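PDB 4FVS: putative lipoprotein from Parabacteroides distasonis, which is of unknown function but, as a putative exported lipoprotein of the LolA/LolB-like clan, possibly binds lipid or another hydrophobic ligand. Local coordinates for residues F6-T11 with Q45-D50; G13-R18 with S32-E37; F75-K80 with I103-P108. All blocks are in the same frame, centred on the assembly; numbering follows the deposited sequence.

Contact 1 of 3, residues F6-T11 with Q45-D50; sequences FFFPQT and QEVEAD
Gln45 NE2 serves two partners in this largely apolar contact. It gives a hydrogen bond to Gln10 OE1 and also sits above one face of the Phe6 ring. The bond measures 2.6 Å from Gln45 NE2 to Gln10 OE1. The acceptor lies close to the amide plane of Gln45, but the donor is tilted from the carbonyl plane of Gln10. The two amide planes are nearly perpendicular, at 87°. The Gln45 amide also stands upright on the Phe6 ring, with NE2 3.7 Å from Phe6 CD1 and displaced toward the ring's rim. Gln45 reaches this place with CG trans to its backbone N (chi1 -158°) and the chain extended.

The segment 6-11 has no regular secondary structure. It precedes strand 15-22 and lies along the inner side of strand 44-54, where Gln45, Val47 and Ala49 point toward it. This alternation is that of a beta strand whose one face is covered by a loop, here in an antiparallel beta fold of the LolA/LolB-like clan.

Val47 divides its methyls between two rings. At the far end of the Phe6 ring, Val47 CG2 is 3.6 Å from Phe6 CZ. At the edge of the Phe8 ring, Val47 CG1 is 4.1 Å from Phe8 CD2. The same Val47 CG1 is 3.5 Å from Pro9 O. Ala49 CB also meets this edge, 3.8 Å from Phe8 CE2. Pro9 CD covers part of one Phe8 face. Beyond the two segments, Phe6 packs edge-to-face with Phe75.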
loop_
_atom_site.group_PDB
_atom_site.type_symbol
_atom_site.label_atom_id
_atom_site.label_comp_id
_atom_site.label_asym_id
_atom_site.label_seq_id
_atom_site.Cartn_x
_atom_site.Cartn_y
_atom_site.Cartn_z
ATOM N N PHE A 6 2.391 -8.265 -12.704
ATOM C CA PHE A 6 2.384 -8.398 -11.259
ATOM C C PHE A 6 2.984 -7.140 -10.624
ATOM O O PHE A 6 4.187 -6.907 -10.735
ATOM C CB PHE A 6 3.163 -9.664 -10.872
ATOM C CG PHE A 6 2.686 -10.343 -9.618
ATOM C CD1 PHE A 6 1.657 -11.268 -9.662
ATOM C CD2 PHE A 6 3.299 -10.093 -8.393
ATOM C CE1 PHE A 6 1.229 -11.908 -8.500
ATOM C CE2 PHE A 6 2.867 -10.734 -7.233
ATOM C CZ PHE A 6 1.837 -11.634 -7.295
ATOM N N PHE A 7 2.144 -6.317 -9.968
ATOM C CA PHE A 7 2.607 -5.081 -9.346
ATOM C C PHE A 7 3.037 -5.337 -7.888
ATOM O O PHE A 7 2.506 -4.729 -6.955
ATOM C CB PHE A 7 1.534 -3.988 -9.441
ATOM C CG PHE A 7 1.258 -3.593 -10.869
ATOM C CD1 PHE A 7 2.176 -2.836 -11.586
ATOM C CD2 PHE A 7 0.095 -4.005 -11.508
ATOM C CE1 PHE A 7 1.929 -2.481 -12.906
ATOM C CE2 PHE A 7 -0.146 -3.654 -12.833
ATOM C CZ PHE A 7 0.774 -2.889 -13.523
ATOM N N PHE A 8 4.021 -6.231 -7.707
ATOM C CA PHE A 8 4.575 -6.619 -6.418
ATOM C C PHE A 8 5.760 -7.544 -6.637
ATOM O O PHE A 8 5.732 -8.258 -7.635
ATOM C CB PHE A 8 3.486 -7.316 -5.592
ATOM C CG PHE A 8 3.714 -7.408 -4.101
ATOM C CD1 PHE A 8 3.584 -6.285 -3.287
ATOM C CD2 PHE A 8 3.999 -8.628 -3.502
ATOM C CE1 PHE A 8 3.785 -6.372 -1.916
ATOM C CE2 PHE A 8 4.180 -8.715 -2.125
ATOM C CZ PHE A 8 4.064 -7.587 -1.340
ATOM N N PRO A 9 6.803 -7.594 -5.757
ATOM C CA PRO A 9 7.914 -8.536 -5.987
ATOM C C PRO A 9 7.398 -9.970 -6.051
ATOM O O PRO A 9 6.466 -10.317 -5.324
ATOM C CB PRO A 9 8.824 -8.298 -4.784
ATOM C CG PRO A 9 8.526 -6.933 -4.369
ATOM C CD PRO A 9 7.049 -6.809 -4.531
ATOM N N GLN A 10 7.942 -10.779 -6.959
ATOM C CA GLN A 10 7.444 -12.132 -7.157
ATOM C C GLN A 10 8.578 -13.183 -7.135
ATOM O O GLN A 10 8.360 -14.317 -7.578
ATOM C CB GLN A 10 6.663 -12.202 -8.492
ATOM C CG GLN A 10 7.430 -11.646 -9.704
ATOM C CD GLN A 10 6.720 -11.798 -11.025
ATOM O OE1 GLN A 10 5.585 -12.270 -11.133
ATOM N NE2 GLN A 10 7.394 -11.404 -12.081
ATOM N N THR A 11 9.768 -12.816 -6.615
ATOM C CA THR A 11 10.902 -13.738 -6.524
ATOM C C THR A 11 11.136 -14.081 -5.061
ATOM O O THR A 11 11.289 -13.178 -4.246
ATOM C CB THR A 11 12.146 -13.157 -7.193
ATOM O OG1 THR A 11 11.850 -12.904 -8.565
ATOM C CG2 THR A 11 13.357 -14.088 -7.086
ATOM N N GLN A 45 -0.570 -16.209 -10.670
ATOM C CA GLN A 45 0.433 -16.363 -9.617
ATOM C C GLN A 45 -0.062 -15.848 -8.278
ATOM O O GLN A 45 -0.840 -14.906 -8.248
ATOM C CB GLN A 45 1.696 -15.590 -10.015
ATOM C CG GLN A 45 2.965 -16.061 -9.321
ATOM C CD GLN A 45 4.176 -15.328 -9.819
ATOM O OE1 GLN A 45 5.211 -15.937 -10.126
ATOM N NE2 GLN A 45 4.075 -14.006 -9.916
ATOM N N GLU A 46 0.416 -16.437 -7.172
ATOM C CA GLU A 46 0.107 -15.994 -5.811
ATOM C C GLU A 46 1.424 -15.793 -5.061
ATOM O O GLU A 46 2.326 -16.620 -5.185
ATOM C CB GLU A 46 -0.819 -16.985 -5.090
ATOM C CG GLU A 46 -1.479 -16.405 -3.848
ATOM C CD GLU A 46 -2.762 -17.065 -3.363
ATOM O OE1 GLU A 46 -3.122 -18.149 -3.879
ATOM O OE2 GLU A 46 -3.416 -16.484 -2.466
ATOM N N VAL A 47 1.573 -14.668 -4.356
ATOM C CA VAL A 47 2.800 -14.341 -3.616
ATOM C C VAL A 47 2.440 -13.976 -2.176
ATOM O O VAL A 47 1.495 -13.218 -1.949
ATOM C CB VAL A 47 3.616 -13.207 -4.307
ATOM C CG1 VAL A 47 4.708 -12.649 -3.397
ATOM C CG2 VAL A 47 4.227 -13.686 -5.615
ATOM N N GLU A 48 3.192 -14.524 -1.209
ATOM C CA GLU A 48 3.023 -14.213 0.201
ATOM C C GLU A 48 4.339 -13.600 0.724
ATOM O O GLU A 48 5.392 -14.226 0.634
ATOM C CB GLU A 48 2.591 -15.452 1.020
ATOM C CG GLU A 48 2.177 -15.080 2.436
ATOM C CD GLU A 48 1.536 -16.090 3.356
ATOM O OE1 GLU A 48 0.313 -16.264 3.187
ATOM O OE2 GLU A 48 2.135 -16.402 4.412
ATOM N N ALA A 49 4.271 -12.378 1.243
ATOM C CA ALA A 49 5.430 -11.680 1.780
ATOM C C ALA A 49 5.253 -11.317 3.251
ATOM O O ALA A 49 4.133 -11.045 3.681
ATOM C CB ALA A 49 5.684 -10.422 0.980
ATOM N N ASP A 50 6.363 -11.336 4.019
ATOM C CA ASP A 50 6.407 -10.923 5.422
ATOM C C ASP A 50 6.807 -9.478 5.507
ATOM O O ASP A 50 7.561 -9.004 4.654
ATOM C CB ASP A 50 7.371 -11.780 6.261
ATOM C CG ASP A 50 6.805 -13.122 6.634
ATOM O OD1 ASP A 50 5.820 -13.154 7.398
ATOM O OD2 ASP A 50 7.378 -14.148 6.201
#

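Contact 2 of 3, residues G13-R18 with S32-E37; sequences GTVWVR and SYQVDE
Tyr33 CB lies over one face of the Trp16 indole, 3.3 Å from the centroid of the six-membered ring, in a CH-pi contact. Trp16 CG sits between backbone N and carbonyl carbon (chi1 65°), laying the indole against Tyr33. The Tyr33 ring continues nearly parallel to the indole, with planes 5° apart. It is slid toward the five-membered ring and overlaps it little; Trp16 NE1 lies over its face. Val35 CG2 touches Trp16 CZ3 at 3.7 Å. At the edge of the Arg18 guanidinium is the phenol end of Tyr33. That hydroxyl is hydrogen-bonded to Tyr53, and Arg18 NH2 to Thr209.

The segments belong to the antiparallel beta hairpin of strands 15-22 and 27-41. Trp16 and Tyr33 form a hydrogen-bonded pair, with Tyr33 N 3.0 Å from Trp16 O and Trp16 N 3.2 Å from Tyr33 O. Replacing Trp16 with an alanine would probably leave Tyr33 CB and Val35 CG2 without their aromatic partner and open a gap under the Tyr33 side chain.

Val15 and Gln34 point to the other face, with Val15 CG1 3.6 Å from Gln34 CG. Gly13 N bonds Val35 O at 2.9 Å and Val35 N bonds Thr14 O at 3.0 Å.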
loop_
_atom_site.group_PDB
_atom_site.type_symbol
_atom_site.label_atom_id
_atom_site.label_comp_id
_atom_site.label_asym_id
_atom_site.label_seq_id
_atom_site.Cartn_x
_atom_site.Cartn_y
_atom_site.Cartn_z
ATOM N N GLY A 13 12.619 -14.837 -1.607
ATOM C CA GLY A 13 13.782 -14.310 -0.897
ATOM C C GLY A 13 14.127 -12.855 -1.161
ATOM O O GLY A 13 15.062 -12.320 -0.546
ATOM N N THR A 14 13.388 -12.202 -2.087
ATOM C CA THR A 14 13.599 -10.797 -2.421
ATOM C C THR A 14 13.244 -9.976 -1.205
ATOM O O THR A 14 12.227 -10.234 -0.562
ATOM C CB THR A 14 12.787 -10.420 -3.661
ATOM O OG1 THR A 14 13.321 -11.133 -4.771
ATOM C CG2 THR A 14 12.801 -8.931 -3.962
ATOM N N VAL A 15 14.111 -9.027 -0.859
ATOM C CA VAL A 15 13.917 -8.117 0.264
ATOM C C VAL A 15 13.837 -6.676 -0.261
ATOM O O VAL A 15 14.450 -6.343 -1.278
ATOM C CB VAL A 15 15.012 -8.264 1.364
ATOM C CG1 VAL A 15 14.894 -9.584 2.112
ATOM C CG2 VAL A 15 16.415 -8.080 0.802
ATOM N N TRP A 16 13.062 -5.834 0.418
ATOM C CA TRP A 16 12.952 -4.428 0.075
ATOM C C TRP A 16 12.620 -3.613 1.316
ATOM O O TRP A 16 12.195 -4.154 2.341
ATOM C CB TRP A 16 11.959 -4.142 -1.074
ATOM C CG TRP A 16 10.501 -4.420 -0.876
ATOM C CD1 TRP A 16 9.508 -3.489 -0.795
ATOM C CD2 TRP A 16 9.851 -5.695 -0.959
ATOM N NE1 TRP A 16 8.282 -4.108 -0.742
ATOM C CE2 TRP A 16 8.460 -5.463 -0.863
ATOM C CE3 TRP A 16 10.308 -7.018 -1.024
ATOM C CZ2 TRP A 16 7.526 -6.501 -0.844
ATOM C CZ3 TRP A 16 9.378 -8.048 -0.993
ATOM C CH2 TRP A 16 8.005 -7.786 -0.905
ATOM N N VAL A 17 12.941 -2.315 1.249
ATOM C CA VAL A 17 12.749 -1.361 2.323
ATOM C C VAL A 17 12.100 -0.133 1.767
ATOM O O VAL A 17 12.605 0.454 0.804
ATOM C CB VAL A 17 14.067 -0.988 3.065
ATOM C CG1 VAL A 17 13.787 -0.040 4.244
ATOM C CG2 VAL A 17 14.805 -2.222 3.554
ATOM N N ARG A 18 10.983 0.257 2.380
ATOM C CA ARG A 18 10.249 1.498 2.139
ATOM C C ARG A 18 10.351 2.302 3.411
ATOM O O ARG A 18 10.180 1.718 4.493
ATOM C CB ARG A 18 8.784 1.245 1.728
ATOM C CG ARG A 18 8.653 0.810 0.276
ATOM C CD ARG A 18 7.257 0.376 -0.138
ATOM N NE ARG A 18 6.267 1.434 0.062
ATOM C CZ ARG A 18 5.219 1.311 0.866
ATOM N NH1 ARG A 18 5.000 0.174 1.509
ATOM N NH2 ARG A 18 4.362 2.309 1.002
ATOM N N SER A 32 10.170 -2.977 6.298
ATOM C CA SER A 32 10.987 -4.021 5.708
ATOM C C SER A 32 10.138 -5.198 5.296
ATOM O O SER A 32 9.312 -5.671 6.078
ATOM C CB SER A 32 12.066 -4.460 6.676
ATOM O OG SER A 32 12.806 -3.324 7.080
ATOM N N TYR A 33 10.337 -5.667 4.063
ATOM C CA TYR A 33 9.569 -6.767 3.496
ATOM C C TYR A 33 10.447 -7.848 2.935
ATOM O O TYR A 33 11.620 -7.610 2.642
ATOM C CB TYR A 33 8.671 -6.270 2.354
ATOM C CG TYR A 33 7.626 -5.234 2.684
ATOM C CD1 TYR A 33 7.965 -3.889 2.812
ATOM C CD2 TYR A 33 6.275 -5.564 2.697
ATOM C CE1 TYR A 33 6.992 -2.916 3.064
ATOM C CE2 TYR A 33 5.293 -4.600 2.941
ATOM C CZ TYR A 33 5.656 -3.274 3.104
ATOM O OH TYR A 33 4.682 -2.334 3.311
ATOM N N GLN A 34 9.852 -9.029 2.730
ATOM C CA GLN A 34 10.515 -10.166 2.126
ATOM C C GLN A 34 9.512 -11.163 1.528
ATOM O O GLN A 34 8.586 -11.576 2.217
ATOM C CB GLN A 34 11.412 -10.888 3.127
ATOM C CG GLN A 34 12.214 -11.968 2.417
ATOM C CD GLN A 34 13.024 -12.798 3.340
ATOM O OE1 GLN A 34 12.590 -13.143 4.445
ATOM N NE2 GLN A 34 14.183 -13.200 2.859
ATOM N N VAL A 35 9.729 -11.582 0.269
ATOM C CA VAL A 35 8.905 -12.603 -0.384
ATOM C C VAL A 35 9.211 -13.955 0.278
ATOM O O VAL A 35 10.324 -14.462 0.149
ATOM C CB VAL A 35 9.109 -12.658 -1.915
ATOM C CG1 VAL A 35 8.298 -13.790 -2.533
ATOM C CG2 VAL A 35 8.767 -11.324 -2.567
ATOM N N ASP A 36 8.239 -14.504 1.007
ATOM C CA ASP A 36 8.398 -15.767 1.708
ATOM C C ASP A 36 8.057 -16.943 0.776
ATOM O O ASP A 36 8.859 -17.868 0.680
ATOM C CB ASP A 36 7.534 -15.790 2.983
ATOM C CG ASP A 36 7.915 -16.828 4.034
ATOM O OD1 ASP A 36 8.820 -17.664 3.761
ATOM O OD2 ASP A 36 7.321 -16.800 5.133
ATOM N N GLU A 37 6.898 -16.908 0.082
ATOM C CA GLU A 37 6.483 -17.981 -0.831
ATOM C C GLU A 37 5.860 -17.440 -2.130
ATOM O O GLU A 37 5.134 -16.453 -2.112
ATOM C CB GLU A 37 5.487 -18.950 -0.157
ATOM C CG GLU A 37 6.083 -19.876 0.900
ATOM C CD GLU A 37 7.206 -20.811 0.477
ATOM O OE1 GLU A 37 7.156 -21.343 -0.657
ATOM O OE2 GLU A 37 8.124 -21.037 1.301
#

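Contact 3 of 3, residues F75-K80 with I103-P108; sequences FFLDSK and INYPNP
Phe75 swings its ring trans to the backbone N (chi1 176°), which brings an edge of the ring to Tyr105. There Phe75 CD2 meets Tyr105 CB at 3.8 Å, in the plane of the phenylalanine ring. Leu77 CB approaches the phenol ring obliquely, 3.8 Å from Tyr105 CE1, and Leu77 CD2 touches the same ring carbon less closely. On the other side of the strand pair, Phe76 has CG anti to its carbonyl carbon (chi1 -56°), which carries the ring toward Asn104. The ring leans across that residue, with Phe76 CE2 3.7 Å from Asn104 CB.

The backbones pair antiparallel. Leu77 and Ile103 form a hydrogen-bonded pair: Leu77 N is 3.0 Å from Ile103 O, and Ile103 N is 3.1 Å from Leu77 O. Phe76 and Asn104 are the non-hydrogen-bonded pair next to it. A further bond of 2.9 Å runs from Tyr105 N to Phe75 O. Past the strand, Ser79 CB rests against Ile103 CG1 at 4.0 Å. The Asn104 amide is held outside the contact, with OD1 bonded to the backbone N of Asp121.

Tyr105 also makes a cation-pi contact with Arg144 and packs edge-to-face with Tyr187. The contact thus joins the short strand 102-104 to strand 74-78, which is flanked on its other side by strand 60-71. Strands 123-129 and 132-154 pack against Ile103.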
loop_
_atom_site.group_PDB
_atom_site.type_symbol
_atom_site.label_atom_id
_atom_site.label_comp_id
_atom_site.label_asym_id
_atom_site.label_seq_id
_atom_site.Cartn_x
_atom_site.Cartn_y
_atom_site.Cartn_z
ATOM N N PHE A 75 -4.610 -8.124 -11.427
ATOM C CA PHE A 75 -3.725 -8.134 -10.269
ATOM C C PHE A 75 -4.413 -7.531 -9.036
ATOM O O PHE A 75 -4.949 -6.419 -9.097
ATOM C CB PHE A 75 -2.412 -7.376 -10.569
ATOM C CG PHE A 75 -1.501 -7.280 -9.366
ATOM C CD1 PHE A 75 -0.693 -8.354 -8.995
ATOM C CD2 PHE A 75 -1.507 -6.146 -8.556
ATOM C CE1 PHE A 75 0.096 -8.292 -7.846
ATOM C CE2 PHE A 75 -0.706 -6.083 -7.414
ATOM C CZ PHE A 75 0.096 -7.157 -7.073
ATOM N N PHE A 76 -4.305 -8.235 -7.894
ATOM C CA PHE A 76 -4.881 -7.822 -6.609
ATOM C C PHE A 76 -3.849 -7.838 -5.483
ATOM O O PHE A 76 -2.944 -8.661 -5.463
ATOM C CB PHE A 76 -6.053 -8.735 -6.231
ATOM C CG PHE A 76 -7.150 -8.819 -7.272
ATOM C CD1 PHE A 76 -7.055 -9.712 -8.336
ATOM C CD2 PHE A 76 -8.280 -8.015 -7.181
ATOM C CE1 PHE A 76 -8.053 -9.771 -9.300
ATOM C CE2 PHE A 76 -9.277 -8.080 -8.143
ATOM C CZ PHE A 76 -9.158 -8.958 -9.196
ATOM N N LEU A 77 -4.019 -6.941 -4.531
ATOM C CA LEU A 77 -3.146 -6.812 -3.369
ATOM C C LEU A 77 -3.989 -6.474 -2.136
ATOM O O LEU A 77 -4.977 -5.745 -2.274
ATOM C CB LEU A 77 -2.121 -5.703 -3.669
ATOM C CG LEU A 77 -1.044 -5.375 -2.629
ATOM C CD1 LEU A 77 -0.106 -6.564 -2.384
ATOM C CD2 LEU A 77 -0.238 -4.192 -3.080
ATOM N N ASP A 78 -3.607 -6.984 -0.936
ATOM C CA ASP A 78 -4.336 -6.664 0.294
ATOM C C ASP A 78 -4.319 -5.139 0.500
ATOM O O ASP A 78 -3.247 -4.513 0.444
ATOM C CB ASP A 78 -3.763 -7.415 1.517
ATOM C CG ASP A 78 -4.767 -7.668 2.647
ATOM O OD1 ASP A 78 -5.676 -6.816 2.847
ATOM O OD2 ASP A 78 -4.613 -8.688 3.360
ATOM N N SER A 79 -5.525 -4.546 0.696
ATOM C CA SER A 79 -5.748 -3.102 0.850
ATOM C C SER A 79 -4.990 -2.461 2.029
ATOM O O SER A 79 -4.885 -1.238 2.035
ATOM C CB SER A 79 -7.234 -2.769 0.968
ATOM O OG SER A 79 -7.905 -3.513 1.967
ATOM N N LYS A 80 -4.396 -3.247 2.958
ATOM C CA LYS A 80 -3.633 -2.719 4.102
ATOM C C LYS A 80 -2.313 -2.077 3.626
ATOM O O LYS A 80 -1.764 -1.206 4.321
ATOM C CB LYS A 80 -3.368 -3.793 5.204
ATOM C CG LYS A 80 -2.523 -4.999 4.819
ATOM C CD LYS A 80 -2.249 -5.835 6.026
ATOM C CE LYS A 80 -1.810 -7.219 5.702
ATOM N NZ LYS A 80 -1.811 -8.067 6.930
ATOM N N ILE A 103 -7.907 -5.522 -3.153
ATOM C CA ILE A 103 -8.302 -4.556 -4.179
ATOM C C ILE A 103 -7.409 -4.696 -5.417
ATOM O O ILE A 103 -6.228 -5.026 -5.298
ATOM C CB ILE A 103 -8.288 -3.113 -3.637
ATOM C CG1 ILE A 103 -6.898 -2.742 -3.031
ATOM C CG2 ILE A 103 -9.444 -2.923 -2.635
ATOM C CD1 ILE A 103 -6.642 -1.228 -2.712
ATOM N N ASN A 104 -7.978 -4.444 -6.602
ATOM C CA ASN A 104 -7.237 -4.526 -7.859
ATOM C C ASN A 104 -6.340 -3.314 -8.059
ATOM O O ASN A 104 -6.614 -2.228 -7.521
ATOM C CB ASN A 104 -8.173 -4.649 -9.055
ATOM C CG ASN A 104 -8.946 -3.395 -9.402
ATOM O OD1 ASN A 104 -9.406 -2.656 -8.546
ATOM N ND2 ASN A 104 -9.125 -3.131 -10.673
ATOM N N TYR A 105 -5.278 -3.515 -8.871
ATOM C CA TYR A 105 -4.353 -2.503 -9.313
ATOM C C TYR A 105 -4.313 -2.603 -10.828
ATOM O O TYR A 105 -3.761 -3.557 -11.381
ATOM C CB TYR A 105 -2.971 -2.635 -8.636
ATOM C CG TYR A 105 -2.964 -2.090 -7.223
ATOM C CD1 TYR A 105 -3.451 -2.846 -6.157
ATOM C CD2 TYR A 105 -2.507 -0.806 -6.955
ATOM C CE1 TYR A 105 -3.484 -2.338 -4.860
ATOM C CE2 TYR A 105 -2.541 -0.281 -5.659
ATOM C CZ TYR A 105 -3.032 -1.052 -4.614
ATOM O OH TYR A 105 -3.041 -0.562 -3.330
ATOM N N PRO A 106 -4.996 -1.681 -11.527
ATOM C CA PRO A 106 -5.021 -1.739 -12.996
ATOM C C PRO A 106 -3.631 -1.550 -13.615
ATOM O O PRO A 106 -2.771 -0.909 -13.029
ATOM C CB PRO A 106 -5.960 -0.585 -13.379
ATOM C CG PRO A 106 -6.754 -0.298 -12.147
ATOM C CD PRO A 106 -5.772 -0.529 -11.031
ATOM N N ASN A 107 -3.403 -2.172 -14.773
ATOM C CA ASN A 107 -2.176 -2.134 -15.558
ATOM C C ASN A 107 -2.350 -1.145 -16.714
ATOM O O ASN A 107 -3.045 -1.449 -17.691
ATOM C CB ASN A 107 -1.835 -3.542 -16.073
ATOM C CG ASN A 107 -0.648 -3.646 -17.007
ATOM O OD1 ASN A 107 0.232 -2.769 -17.070
ATOM N ND2 ASN A 107 -0.580 -4.768 -17.715
ATOM N N PRO A 108 -1.704 0.030 -16.642
ATOM C CA PRO A 108 -1.883 1.030 -17.708
ATOM C C PRO A 108 -1.049 0.760 -18.953
ATOM O O PRO A 108 -1.213 1.459 -19.970
ATOM C CB PRO A 108 -1.435 2.313 -17.044
ATOM C CG PRO A 108 -0.408 1.856 -16.069
ATOM C CD PRO A 108 -0.846 0.538 -15.555
#

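In the fold
The chain closes contact 2 inside the loop of contact 1, and contact 3 follows both. The centres of contacts 1 and 2 are about 9 Å apart, those of contacts 1 and 3 about 12 Å, and those of contacts 2 and 3 about 18 Å. Strands 27-41 and 44-54 are neighbours, so contacts 1 and 2 meet directly; Asp50 N probably bonds Gln34 O. Contact 3 lies further along the same run of antiparallel strands, beyond strand 60-71. Contacts 2 and 3 do not touch. The loop 6-11 lies between them: Phe8 reaches Trp16 on one side and Phe75 on the other. It therefore links both strand pairs through aromatic side chains in the protein interior.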